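Local coordinates for chromosome partition protein Smc (Pyrococcus yayanosii, PDB 5XEI) that probably takes part in chromosome condensation and partitioning as an ATP-hydrolysing, DNA-binding SMC homodimer, represented by its head domain with adjoining coiled coil, at residues I46-G51 against K56-T61; S136-N141 against I163-G168; T149-I152 against E158-Q161; A170-K175 against E358-N363; F433-Q438 against K468-E473. One frame throughout, in Å; residues are numbered along the deposited sequence.

Contact 1 of 5, residues I46-G51 against K56-T61; sequences ILFVLG and KAMRAT
The carbonyl oxygen of F48, whose side chain meets M58, accepts two bonds: R104 donates to it through NH1, and the amide of G51 adds a weak bond. The latter belongs to the Schellman motif that ends helix 41-49, with G51 supplying the residue of positive phi. Across from this last turn, M58 lays its sulfur against the backbone and the root of the ring, with SD 3.7 Å from F48 CB. The ring itself is met at its edge, SD lying 5.3 Å from the F48 centroid and 87° off the ring normal, which makes this an edge-on Met-aromatic contact. Helix 41-49 follows the phosphate-binding P-loop of the ABC-type head, and M58 lies in the loop after it. With CG anti to the carbonyl carbon (chi1 -78°), M58 brings SD to F48, and chi3 sets only where the methyl goes. L47 provides the second half of the apolar patch: its CG lies 3.9 Å from M58 CG, and its CD2 branch reaches A57 CB at 3.7 Å. A type I turn from K56 to R59 sets A57 and M58 side by side. K13 bonds the carbonyl of M58, R59 pairs with D44, and L66 touches both F48 and M58.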
# COMPACT_ATOMS: atom_id res chain seq x y z
N ILE A 46 -32.25 5.21 -8.70
CA ILE A 46 -31.15 5.58 -7.83
C ILE A 46 -29.93 4.71 -8.11
O ILE A 46 -28.79 5.19 -8.18
CB ILE A 46 -31.60 5.51 -6.36
CG1 ILE A 46 -32.77 6.47 -6.14
CG2 ILE A 46 -30.48 5.86 -5.41
CD1 ILE A 46 -33.14 6.69 -4.68
N LEU A 47 -30.15 3.40 -8.32
CA LEU A 47 -29.04 2.52 -8.68
C LEU A 47 -28.45 2.90 -10.03
O LEU A 47 -27.23 2.90 -10.21
CB LEU A 47 -29.52 1.07 -8.66
CG LEU A 47 -28.69 -0.10 -9.18
CD1 LEU A 47 -27.35 -0.19 -8.49
CD2 LEU A 47 -29.46 -1.37 -8.92
N PHE A 48 -29.31 3.23 -10.99
CA PHE A 48 -28.83 3.70 -12.27
C PHE A 48 -27.90 4.90 -12.09
O PHE A 48 -26.76 4.89 -12.58
CB PHE A 48 -30.01 4.05 -13.18
CG PHE A 48 -29.59 4.68 -14.49
CD1 PHE A 48 -28.92 3.93 -15.45
CD2 PHE A 48 -29.84 6.03 -14.73
CE1 PHE A 48 -28.52 4.52 -16.65
CE2 PHE A 48 -29.44 6.62 -15.92
CZ PHE A 48 -28.78 5.86 -16.88
N VAL A 49 -28.36 5.92 -11.37
CA VAL A 49 -27.56 7.15 -11.29
C VAL A 49 -26.27 6.98 -10.47
O VAL A 49 -25.33 7.75 -10.67
CB VAL A 49 -28.37 8.33 -10.73
CG1 VAL A 49 -28.50 8.24 -9.19
CG2 VAL A 49 -27.73 9.65 -11.18
N LEU A 50 -26.18 5.99 -9.57
CA LEU A 50 -24.93 5.72 -8.88
C LEU A 50 -24.00 4.85 -9.69
O LEU A 50 -23.26 4.05 -9.11
CB LEU A 50 -25.18 5.08 -7.52
CG LEU A 50 -26.10 5.92 -6.65
CD1 LEU A 50 -26.28 5.32 -5.26
CD2 LEU A 50 -25.59 7.37 -6.60
N GLY A 51 -24.04 4.96 -11.01
CA GLY A 51 -23.15 4.18 -11.85
C GLY A 51 -23.39 2.69 -11.77
O GLY A 51 -22.44 1.90 -11.83
N LYS A 56 -29.53 -6.68 -14.65
CA LYS A 56 -30.60 -7.39 -13.95
C LYS A 56 -31.13 -6.57 -12.77
O LYS A 56 -32.35 -6.55 -12.52
CB LYS A 56 -30.12 -8.75 -13.43
CG LYS A 56 -31.03 -9.29 -12.30
CD LYS A 56 -30.33 -10.24 -11.31
CE LYS A 56 -31.31 -10.65 -10.20
NZ LYS A 56 -30.98 -11.96 -9.55
N ALA A 57 -30.24 -5.91 -12.04
CA ALA A 57 -30.64 -5.28 -10.79
C ALA A 57 -31.48 -4.03 -11.02
O ALA A 57 -32.31 -3.69 -10.16
CB ALA A 57 -29.41 -4.95 -9.94
N MET A 58 -31.31 -3.35 -12.15
CA MET A 58 -32.23 -2.27 -12.52
C MET A 58 -33.49 -2.79 -13.21
O MET A 58 -34.30 -1.97 -13.67
CB MET A 58 -31.51 -1.24 -13.39
CG MET A 58 -30.61 -0.30 -12.58
SD MET A 58 -29.20 0.42 -13.47
CE MET A 58 -28.31 -1.04 -14.00
N ARG A 59 -33.67 -4.12 -13.25
CA ARG A 59 -34.87 -4.81 -13.76
C ARG A 59 -35.25 -4.34 -15.16
O ARG A 59 -36.43 -4.18 -15.48
CB ARG A 59 -36.07 -4.68 -12.81
CG ARG A 59 -35.72 -4.70 -11.33
CD ARG A 59 -36.98 -4.41 -10.49
NE ARG A 59 -37.87 -3.53 -11.21
CZ ARG A 59 -38.86 -2.87 -10.63
NH1 ARG A 59 -39.04 -3.01 -9.33
NH2 ARG A 59 -39.67 -2.08 -11.33
N ALA A 60 -34.25 -4.09 -15.98
CA ALA A 60 -34.43 -3.95 -17.41
C ALA A 60 -33.83 -5.19 -18.05
O ALA A 60 -32.82 -5.72 -17.57
CB ALA A 60 -33.76 -2.68 -17.95
N THR A 61 -34.47 -5.68 -19.12
CA THR A 61 -33.92 -6.84 -19.81
C THR A 61 -32.51 -6.55 -20.32
O THR A 61 -31.63 -7.42 -20.30
CB THR A 61 -34.85 -7.30 -20.95
OG1 THR A 61 -34.53 -6.60 -22.16
CG2 THR A 61 -36.31 -7.03 -20.59

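Contact 2 of 5, residues S136-N141 against I163-G168; sequences SPEGYN and IDEISG
The loop leading into strand 142-143 of the head's mixed sheet rests on the last turns of helix 156-167, with P137 and E138 meeting E165 and I166. E165 runs extended beyond CG and brings its carboxylate alongside the proline ring, OE2 coming to 3.4 Å from P137 CB. Its other oxygen faces E138: OE1 of E138 and OE1 of E165 are modelled 2.8 Å apart, and CG of E138 is close to the same E165 oxygen. The two carboxylate planes are nearly parallel, 21° apart. Both oxygens are acceptors, and no hydrogen bond joins them as built; at 2.60 Å resolution the exact separation carries little weight. The apolar part is looser, with CD1 of I166 4.3 Å from P137 CB. The loop keeps its shape partly through its own backbone, Y140 N bonding P137 O at 3.0 Å, while the helix closes in a Schellman motif at G168, of positive phi, whose amide bonds D164 O and, weakly, E165 O. Beyond the pair, N141 makes backbone bonds with L447 of strand 445-449, Y140 OH bonds Y446 OH, I166 packs on I437 and F440 of helix 424-440, and I163 lies against F365 and I372 of helix 321-383.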
# COMPACT_ATOMS: atom_id res chain seq x y z
N SER A 136 -23.30 4.08 -0.14
CA SER A 136 -23.56 2.69 -0.52
C SER A 136 -22.32 1.80 -0.41
O SER A 136 -21.77 1.38 -1.43
CB SER A 136 -24.16 2.66 -1.94
OG SER A 136 -23.95 1.41 -2.59
N PRO A 137 -21.85 1.49 0.84
CA PRO A 137 -20.77 0.49 1.02
C PRO A 137 -21.22 -0.93 0.69
O PRO A 137 -22.03 -1.52 1.41
CB PRO A 137 -20.40 0.61 2.51
CG PRO A 137 -21.00 1.93 2.97
CD PRO A 137 -22.21 2.16 2.10
N GLU A 138 -20.68 -1.50 -0.39
CA GLU A 138 -21.18 -2.75 -0.97
C GLU A 138 -22.68 -2.69 -1.27
O GLU A 138 -23.33 -3.73 -1.41
CB GLU A 138 -20.87 -3.94 -0.06
CG GLU A 138 -19.47 -3.87 0.54
CD GLU A 138 -18.53 -4.94 0.01
OE1 GLU A 138 -17.40 -5.04 0.55
OE2 GLU A 138 -18.90 -5.68 -0.93
N GLY A 139 -23.25 -1.49 -1.36
CA GLY A 139 -24.67 -1.37 -1.53
C GLY A 139 -25.50 -1.94 -0.40
O GLY A 139 -26.69 -2.23 -0.62
N TYR A 140 -24.93 -2.10 0.80
CA TYR A 140 -25.72 -2.64 1.91
C TYR A 140 -26.93 -1.77 2.22
O TYR A 140 -27.98 -2.29 2.60
CB TYR A 140 -24.86 -2.82 3.18
CG TYR A 140 -24.89 -1.67 4.21
CD1 TYR A 140 -23.99 -0.62 4.13
CD2 TYR A 140 -25.81 -1.66 5.26
CE1 TYR A 140 -24.02 0.42 5.05
CE2 TYR A 140 -25.84 -0.62 6.19
CZ TYR A 140 -24.95 0.41 6.08
OH TYR A 140 -24.97 1.44 6.98
N ASN A 141 -26.81 -0.45 2.05
CA ASN A 141 -27.89 0.49 2.34
C ASN A 141 -28.90 0.61 1.20
O ASN A 141 -29.91 1.31 1.37
CB ASN A 141 -27.31 1.88 2.66
CG ASN A 141 -26.45 2.40 1.53
OD1 ASN A 141 -25.79 1.62 0.86
ND2 ASN A 141 -26.48 3.71 1.28
N ILE A 163 -17.59 -5.28 6.89
CA ILE A 163 -17.12 -4.85 8.21
C ILE A 163 -15.77 -4.13 8.10
O ILE A 163 -15.54 -3.13 8.80
CB ILE A 163 -17.07 -6.03 9.20
CG1 ILE A 163 -18.44 -6.69 9.30
CG2 ILE A 163 -16.71 -5.56 10.60
CD1 ILE A 163 -19.53 -5.74 9.77
N ASP A 164 -14.87 -4.60 7.22
CA ASP A 164 -13.60 -3.88 7.01
C ASP A 164 -13.84 -2.43 6.64
O ASP A 164 -13.30 -1.51 7.27
CB ASP A 164 -12.74 -4.53 5.91
CG ASP A 164 -12.39 -5.98 6.19
OD1 ASP A 164 -12.35 -6.38 7.37
OD2 ASP A 164 -12.12 -6.73 5.22
N GLU A 165 -14.62 -2.21 5.58
CA GLU A 165 -15.04 -0.87 5.21
C GLU A 165 -15.55 -0.07 6.42
O GLU A 165 -15.05 1.01 6.72
CB GLU A 165 -16.11 -0.97 4.12
CG GLU A 165 -15.55 -1.53 2.81
CD GLU A 165 -16.54 -1.42 1.66
OE1 GLU A 165 -16.57 -2.33 0.80
OE2 GLU A 165 -17.30 -0.42 1.63
N ILE A 166 -16.54 -0.61 7.14
CA ILE A 166 -17.17 0.16 8.21
C ILE A 166 -16.14 0.52 9.28
O ILE A 166 -16.12 1.65 9.79
CB ILE A 166 -18.36 -0.62 8.80
CG1 ILE A 166 -19.41 -0.95 7.73
CG2 ILE A 166 -18.97 0.17 9.93
CD1 ILE A 166 -19.68 0.17 6.76
N SER A 167 -15.30 -0.44 9.65
CA SER A 167 -14.33 -0.19 10.70
C SER A 167 -13.28 0.82 10.29
O SER A 167 -12.70 1.48 11.15
CB SER A 167 -13.66 -1.50 11.13
OG SER A 167 -13.08 -2.17 10.03
N GLY A 168 -13.06 0.98 8.99
CA GLY A 168 -12.14 2.00 8.51
C GLY A 168 -10.68 1.63 8.62
O GLY A 168 -9.83 2.52 8.74

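Contact 3 of 5, residues T149-I152 against E158-Q161; sequences TKFI and ERRQ
F151 holds CG anti to its own nitrogen (chi1 164°), and R159 bends at chi3 (-81°), two choices that bring a phenyl ring and a guanidinium together between successive helices. The pair belongs to a corner of the SMC head, in which helix 147-152 is followed after a short connection by helix 156-167, set at a steep angle to it. R159 ties this corner by reaching back to carbonyls at and just beyond the end of the first helix. Its NH1 donates to F151 O across 3.0 Å, and the same nitrogen makes a weak bond to M154 O in the connecting residues. A further weak bond, from NH2 to L404 O, helps to fix the rotation of the group. The ring is approached obliquely, CE2 of F151 lying 3.8 Å from R159 NE, with the ring and guanidinium planes nearly perpendicular. CZ of R159 sits 5.3 Å from the F151 centroid, so any cation-pi attraction is weak at most. Helix 424-440 lies against both side chains, through A430 at F151 and F433 at R159. The bond to F151 O lies in the guanidinium plane and is fairly straight, its N-H...O angle being 157°.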
# COMPACT_ATOMS: atom_id res chain seq x y z
N THR A 149 -32.59 -11.99 -0.45
CA THR A 149 -32.23 -13.35 -0.82
C THR A 149 -30.76 -13.44 -1.23
O THR A 149 -30.08 -14.40 -0.88
CB THR A 149 -33.16 -13.84 -1.93
OG1 THR A 149 -34.51 -13.88 -1.43
CG2 THR A 149 -32.72 -15.23 -2.42
N LYS A 150 -30.25 -12.43 -1.95
CA LYS A 150 -28.83 -12.42 -2.28
C LYS A 150 -27.96 -12.37 -1.03
O LYS A 150 -26.88 -12.96 -0.99
CB LYS A 150 -28.50 -11.24 -3.19
CG LYS A 150 -29.17 -11.32 -4.54
CD LYS A 150 -28.22 -11.00 -5.68
CE LYS A 150 -28.90 -11.30 -7.02
NZ LYS A 150 -30.36 -10.94 -7.01
N PHE A 151 -28.44 -11.65 -0.01
CA PHE A 151 -27.68 -11.46 1.22
C PHE A 151 -27.68 -12.72 2.09
O PHE A 151 -26.76 -12.92 2.90
CB PHE A 151 -28.27 -10.27 1.98
CG PHE A 151 -27.85 -10.18 3.42
CD1 PHE A 151 -28.73 -10.52 4.43
CD2 PHE A 151 -26.58 -9.75 3.76
CE1 PHE A 151 -28.35 -10.43 5.75
CE2 PHE A 151 -26.19 -9.66 5.08
CZ PHE A 151 -27.08 -10.00 6.07
N ILE A 152 -28.70 -13.57 1.91
CA ILE A 152 -28.85 -14.80 2.68
C ILE A 152 -27.98 -15.91 2.10
O ILE A 152 -27.35 -16.66 2.85
CB ILE A 152 -30.34 -15.18 2.69
CG1 ILE A 152 -31.16 -14.11 3.43
CG2 ILE A 152 -30.56 -16.57 3.26
CD1 ILE A 152 -30.65 -13.71 4.79
N GLU A 158 -17.72 -13.63 2.22
CA GLU A 158 -18.22 -12.45 1.50
C GLU A 158 -18.79 -11.37 2.43
O GLU A 158 -18.92 -10.21 2.02
CB GLU A 158 -19.29 -12.89 0.49
CG GLU A 158 -18.77 -13.65 -0.74
CD GLU A 158 -19.89 -14.16 -1.66
OE1 GLU A 158 -19.63 -15.08 -2.48
OE2 GLU A 158 -21.03 -13.64 -1.56
N ARG A 159 -19.12 -11.72 3.67
CA ARG A 159 -19.75 -10.79 4.61
C ARG A 159 -18.74 -9.91 5.35
O ARG A 159 -19.02 -8.73 5.62
CB ARG A 159 -20.60 -11.59 5.59
CG ARG A 159 -21.78 -10.84 6.17
CD ARG A 159 -22.81 -11.79 6.80
NE ARG A 159 -23.71 -12.43 5.83
CZ ARG A 159 -23.74 -13.73 5.55
NH1 ARG A 159 -24.62 -14.17 4.65
NH2 ARG A 159 -22.92 -14.59 6.15
N ARG A 160 -17.55 -10.44 5.66
CA ARG A 160 -16.55 -9.71 6.44
C ARG A 160 -16.18 -8.39 5.80
O ARG A 160 -16.08 -7.36 6.49
CB ARG A 160 -15.28 -10.56 6.60
CG ARG A 160 -14.15 -9.87 7.35
CD ARG A 160 -12.96 -10.79 7.49
NE ARG A 160 -12.33 -11.10 6.20
CZ ARG A 160 -11.88 -10.18 5.34
NH1 ARG A 160 -11.95 -8.88 5.63
NH2 ARG A 160 -11.34 -10.56 4.19
N GLN A 161 -15.93 -8.40 4.49
CA GLN A 161 -15.37 -7.25 3.78
C GLN A 161 -16.12 -5.96 4.06
O GLN A 161 -15.52 -4.89 4.12
CB GLN A 161 -15.37 -7.52 2.29
CG GLN A 161 -14.45 -8.64 1.89
CD GLN A 161 -14.85 -9.97 2.47
OE1 GLN A 161 -15.83 -10.06 3.22
NE2 GLN A 161 -14.06 -11.01 2.19

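Contact 4 of 5, residues A170-K175 against E358-N363; sequences AEYDAK and EKEKKN
A salt bridge joins D173 to K361, NZ of the lysine donating to OD1 of D173 over 2.7 Å. The oxygen offers its syn lone pair, on the side of OD2, so the ammonium comes within 3.4 Å of OD2 as well. K361 reaches the carboxylate with a fully extended chain, its CG anti to the backbone nitrogen (chi1 173°), and crosses the aspartate side chain at about a right angle. It has a second partner in F400, with which it makes a cation-pi contact. Beside the ion pair stands Y172. Its ring is covered on one face by the backbone of the opposite helix, K361 N lying 4.0 Å above the ring plane toward the rim. E360 CB approaches Y172 CE2 obliquely at 3.4 Å. At the edge, in the ring plane, comes OE1 of E360, 3.5 Å from Y172 CE2, with the carboxylate turned 83° from the ring. Near the backbones, CB of Y172 meets CB of K361 at 4.0 Å. The two helices form an antiparallel coiled coil where it leaves the head, their local axes 9.4 Å apart and inclined at 171°. Y172 continues the packing onto V364, and K175 onto I357. With an ion pair beside one aromatic ring and no touching residue buried, the interface is mixed and partly open to solvent, so the ion pair is probably softened by water.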
# COMPACT_ATOMS: atom_id res chain seq x y z
N ALA A 170 -8.71 0.91 6.40
CA ALA A 170 -7.92 1.27 5.22
C ALA A 170 -6.77 2.20 5.59
O ALA A 170 -5.67 2.08 5.03
CB ALA A 170 -8.80 1.92 4.17
N GLU A 171 -6.99 3.11 6.53
CA GLU A 171 -5.93 4.06 6.85
C GLU A 171 -4.69 3.34 7.37
O GLU A 171 -3.56 3.69 7.00
CB GLU A 171 -6.46 5.07 7.86
CG GLU A 171 -7.88 5.49 7.48
CD GLU A 171 -8.53 6.36 8.52
OE1 GLU A 171 -8.84 5.83 9.61
OE2 GLU A 171 -8.73 7.56 8.24
N TYR A 172 -4.89 2.31 8.19
CA TYR A 172 -3.77 1.49 8.65
C TYR A 172 -3.16 0.71 7.49
O TYR A 172 -1.94 0.49 7.46
CB TYR A 172 -4.24 0.53 9.75
CG TYR A 172 -4.68 1.25 10.99
CD1 TYR A 172 -5.99 1.71 11.12
CD2 TYR A 172 -3.79 1.49 12.03
CE1 TYR A 172 -6.41 2.39 12.26
CE2 TYR A 172 -4.19 2.17 13.18
CZ TYR A 172 -5.51 2.61 13.28
OH TYR A 172 -5.93 3.28 14.40
N ASP A 173 -3.98 0.28 6.52
CA ASP A 173 -3.41 -0.46 5.40
C ASP A 173 -2.56 0.43 4.50
O ASP A 173 -1.56 -0.03 3.94
CB ASP A 173 -4.51 -1.16 4.62
CG ASP A 173 -4.99 -2.43 5.31
OD1 ASP A 173 -4.25 -3.45 5.28
OD2 ASP A 173 -6.09 -2.42 5.89
N ALA A 174 -2.91 1.72 4.38
CA ALA A 174 -2.05 2.65 3.66
C ALA A 174 -0.70 2.82 4.36
O ALA A 174 0.35 2.80 3.72
CB ALA A 174 -2.75 4.00 3.51
N LYS A 175 -0.71 3.01 5.69
CA LYS A 175 0.57 3.10 6.41
C LYS A 175 1.37 1.81 6.25
O LYS A 175 2.51 1.83 5.79
CB LYS A 175 0.34 3.41 7.88
CG LYS A 175 -0.06 4.85 8.14
CD LYS A 175 0.06 5.19 9.62
CE LYS A 175 -0.11 6.69 9.83
NZ LYS A 175 0.09 7.07 11.25
N GLU A 358 -0.34 -3.85 12.16
CA GLU A 358 -1.30 -4.94 12.05
C GLU A 358 -2.12 -5.07 13.31
O GLU A 358 -3.34 -5.27 13.26
CB GLU A 358 -0.59 -6.26 11.75
CG GLU A 358 0.23 -6.25 10.50
CD GLU A 358 1.25 -7.39 10.47
OE1 GLU A 358 1.60 -7.90 11.57
OE2 GLU A 358 1.71 -7.75 9.36
N LYS A 359 -1.48 -4.94 14.47
CA LYS A 359 -2.20 -5.09 15.72
C LYS A 359 -3.12 -3.91 15.99
O LYS A 359 -4.24 -4.10 16.47
CB LYS A 359 -1.20 -5.32 16.86
CG LYS A 359 -0.21 -6.42 16.54
CD LYS A 359 -0.92 -7.75 16.16
CE LYS A 359 0.05 -8.96 16.18
NZ LYS A 359 1.41 -8.61 15.60
N GLU A 360 -2.71 -2.69 15.66
CA GLU A 360 -3.66 -1.58 15.69
C GLU A 360 -4.85 -1.86 14.77
O GLU A 360 -6.01 -1.79 15.19
CB GLU A 360 -2.98 -0.29 15.27
CG GLU A 360 -1.97 0.21 16.26
CD GLU A 360 -1.25 1.43 15.74
OE1 GLU A 360 -1.85 2.53 15.69
OE2 GLU A 360 -0.09 1.28 15.35
N LYS A 361 -4.56 -2.19 13.50
CA LYS A 361 -5.60 -2.54 12.54
C LYS A 361 -6.58 -3.55 13.11
O LYS A 361 -7.80 -3.34 13.10
CB LYS A 361 -4.94 -3.09 11.28
CG LYS A 361 -5.85 -3.65 10.22
CD LYS A 361 -5.01 -4.37 9.15
CE LYS A 361 -5.82 -4.79 7.93
NZ LYS A 361 -4.99 -5.50 6.90
N LYS A 362 -6.07 -4.65 13.64
CA LYS A 362 -6.95 -5.68 14.16
C LYS A 362 -7.80 -5.14 15.31
O LYS A 362 -9.03 -5.32 15.31
CB LYS A 362 -6.13 -6.88 14.59
CG LYS A 362 -6.93 -7.84 15.39
CD LYS A 362 -6.05 -8.72 16.22
CE LYS A 362 -5.82 -10.05 15.56
NZ LYS A 362 -6.30 -11.17 16.45
N ASN A 363 -7.20 -4.43 16.27
CA ASN A 363 -7.97 -3.82 17.35
C ASN A 363 -9.15 -3.00 16.83
O ASN A 363 -10.27 -3.10 17.35
CB ASN A 363 -7.09 -2.92 18.22
CG ASN A 363 -6.05 -3.69 18.99
OD1 ASN A 363 -6.10 -4.91 19.08
ND2 ASN A 363 -5.08 -2.99 19.54

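Contact 5 of 5, residues F433-Q438 against K468-E473; sequences FIFAIQ and KESSRE
The ring of F435 is met at its edge by S470, whose CB and OG both lie near the ring plane, OG being 3.1 Å from F435 CE1. Beside it lies a pair of flat groups: the amide of Q438 and the carboxylate of E473 have planes only 17° apart. These residues join two helices of the ABC-type ATPase head. Helix 424-440 starts within the SGGEK signature sequence, and helix 457-470 leads from the Walker B side of the fold toward strand 475-480. The polar link is a hydrogen bond from Q438 NE2 to E473 OE1, 2.8 Å long. It is far from ideal in direction: the amide nitrogen comes to the oxygen from above the carboxylate plane, 46° out of it, and the N-H...O angle is 130°. Although the planes are nearly parallel, the groups are therefore offset in height. E473 takes the crowded first torsion, CG between the backbone nitrogen and carbonyl carbon, and this folds its carboxylate back toward Q438. The other end of the amide is also used, OE1 of Q438 bonding S474 OG. The serine hydroxyl does not depend on the ring for its polar needs, because L466 O and R439 NH2 both bond S470 OG. F435 packs further on L466 and I467 of helix 457-470 and on L379 of helix 321-383. On the opposite side of the amide plane from E473 OE1, CB of S470 lies 3.2 Å from Q438 NE2.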
# COMPACT_ATOMS: atom_id res chain seq x y z
N PHE A 433 -29.20 -6.86 11.09
CA PHE A 433 -27.85 -6.60 10.61
C PHE A 433 -27.71 -5.19 10.08
O PHE A 433 -26.86 -4.42 10.54
CB PHE A 433 -27.48 -7.60 9.52
CG PHE A 433 -26.01 -7.69 9.27
CD1 PHE A 433 -25.13 -7.75 10.34
CD2 PHE A 433 -25.50 -7.74 7.99
CE1 PHE A 433 -23.77 -7.85 10.13
CE2 PHE A 433 -24.13 -7.85 7.77
CZ PHE A 433 -23.27 -7.90 8.84
N ILE A 434 -28.56 -4.82 9.12
CA ILE A 434 -28.48 -3.50 8.49
C ILE A 434 -28.53 -2.42 9.55
O ILE A 434 -27.69 -1.51 9.59
CB ILE A 434 -29.60 -3.32 7.45
CG1 ILE A 434 -29.46 -4.35 6.32
CG2 ILE A 434 -29.61 -1.91 6.89
CD1 ILE A 434 -30.31 -4.07 5.13
N PHE A 435 -29.49 -2.53 10.46
CA PHE A 435 -29.62 -1.50 11.48
C PHE A 435 -28.45 -1.51 12.44
O PHE A 435 -28.09 -0.44 12.95
CB PHE A 435 -30.94 -1.66 12.22
CG PHE A 435 -32.05 -0.95 11.56
CD1 PHE A 435 -32.17 0.43 11.70
CD2 PHE A 435 -32.93 -1.62 10.74
CE1 PHE A 435 -33.19 1.12 11.07
CE2 PHE A 435 -33.94 -0.94 10.10
CZ PHE A 435 -34.07 0.44 10.26
N ALA A 436 -27.87 -2.68 12.71
CA ALA A 436 -26.70 -2.75 13.58
C ALA A 436 -25.58 -1.85 13.05
O ALA A 436 -25.05 -1.00 13.76
CB ALA A 436 -26.23 -4.20 13.70
N ILE A 437 -25.24 -2.02 11.77
CA ILE A 437 -24.25 -1.16 11.15
C ILE A 437 -24.70 0.29 11.21
O ILE A 437 -23.91 1.19 11.50
CB ILE A 437 -23.97 -1.61 9.71
CG1 ILE A 437 -23.08 -2.84 9.69
CG2 ILE A 437 -23.31 -0.48 8.94
CD1 ILE A 437 -23.76 -4.16 9.88
N GLN A 438 -25.98 0.54 10.95
CA GLN A 438 -26.42 1.92 10.82
C GLN A 438 -26.27 2.67 12.14
O GLN A 438 -26.02 3.88 12.13
CB GLN A 438 -27.87 1.95 10.31
CG GLN A 438 -28.93 2.35 11.32
CD GLN A 438 -29.04 3.85 11.53
OE1 GLN A 438 -28.54 4.64 10.72
NE2 GLN A 438 -29.68 4.25 12.62
N LYS A 468 -38.48 4.82 11.97
CA LYS A 468 -38.80 6.15 12.46
C LYS A 468 -37.76 6.63 13.48
O LYS A 468 -37.33 7.79 13.43
CB LYS A 468 -40.20 6.14 13.05
CG LYS A 468 -40.64 7.47 13.64
CD LYS A 468 -41.29 8.37 12.59
CE LYS A 468 -42.17 9.42 13.26
NZ LYS A 468 -43.21 8.79 14.15
N GLU A 469 -37.32 5.75 14.39
CA GLU A 469 -36.32 6.17 15.36
C GLU A 469 -35.00 6.52 14.68
O GLU A 469 -34.45 7.60 14.90
CB GLU A 469 -36.12 5.09 16.44
CG GLU A 469 -36.82 5.46 17.78
CD GLU A 469 -37.24 4.27 18.66
OE1 GLU A 469 -36.46 3.28 18.78
OE2 GLU A 469 -38.36 4.33 19.25
N SER A 470 -34.51 5.63 13.80
CA SER A 470 -33.21 5.84 13.16
C SER A 470 -33.17 7.06 12.25
O SER A 470 -32.08 7.59 11.99
CB SER A 470 -32.82 4.61 12.35
OG SER A 470 -33.17 3.45 13.08
N SER A 471 -34.33 7.51 11.75
CA SER A 471 -34.32 8.62 10.81
C SER A 471 -33.85 9.91 11.45
O SER A 471 -33.54 10.88 10.73
CB SER A 471 -35.69 8.81 10.14
OG SER A 471 -36.75 8.94 11.07
N ARG A 472 -33.73 9.94 12.78
CA ARG A 472 -33.16 11.10 13.45
C ARG A 472 -31.72 11.33 13.07
O ARG A 472 -31.21 12.43 13.28
CB ARG A 472 -33.29 10.92 14.97
CG ARG A 472 -33.13 12.21 15.75
CD ARG A 472 -31.87 12.21 16.62
NE ARG A 472 -32.11 11.72 17.98
CZ ARG A 472 -31.21 11.80 18.96
NH1 ARG A 472 -30.03 12.36 18.71
NH2 ARG A 472 -31.49 11.34 20.17
N GLU A 473 -31.04 10.33 12.49
CA GLU A 473 -29.66 10.51 12.04
C GLU A 473 -29.41 10.06 10.61
O GLU A 473 -28.34 10.36 10.08
CB GLU A 473 -28.69 9.76 12.98
CG GLU A 473 -28.77 8.24 12.83
CD GLU A 473 -29.29 7.54 14.08
OE1 GLU A 473 -28.98 6.33 14.28
OE2 GLU A 473 -29.99 8.21 14.88

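Overall arrangement
From the N terminus, contact 1 closes a short loop directly after the P-loop helix. Contact 2 closes a larger one, tying the approach to strand 142-143 to the end of helix 156-167, and contact 3, the corner between helices 147-152 and 156-167, is nested inside it. Contact 4 follows almost at once and spans the shortened coiled-coil excursion of this construct, bringing helix 321-383 back beside helix 170-246. Contact 5 comes last, joining helices 424-440 and 457-470 of the C-terminal half of the head. No loops cross. In space, helix 424-440 gathers several: F433 packs on F151 and R159 of contact 3, I437 on Y140 and I166 of contact 2.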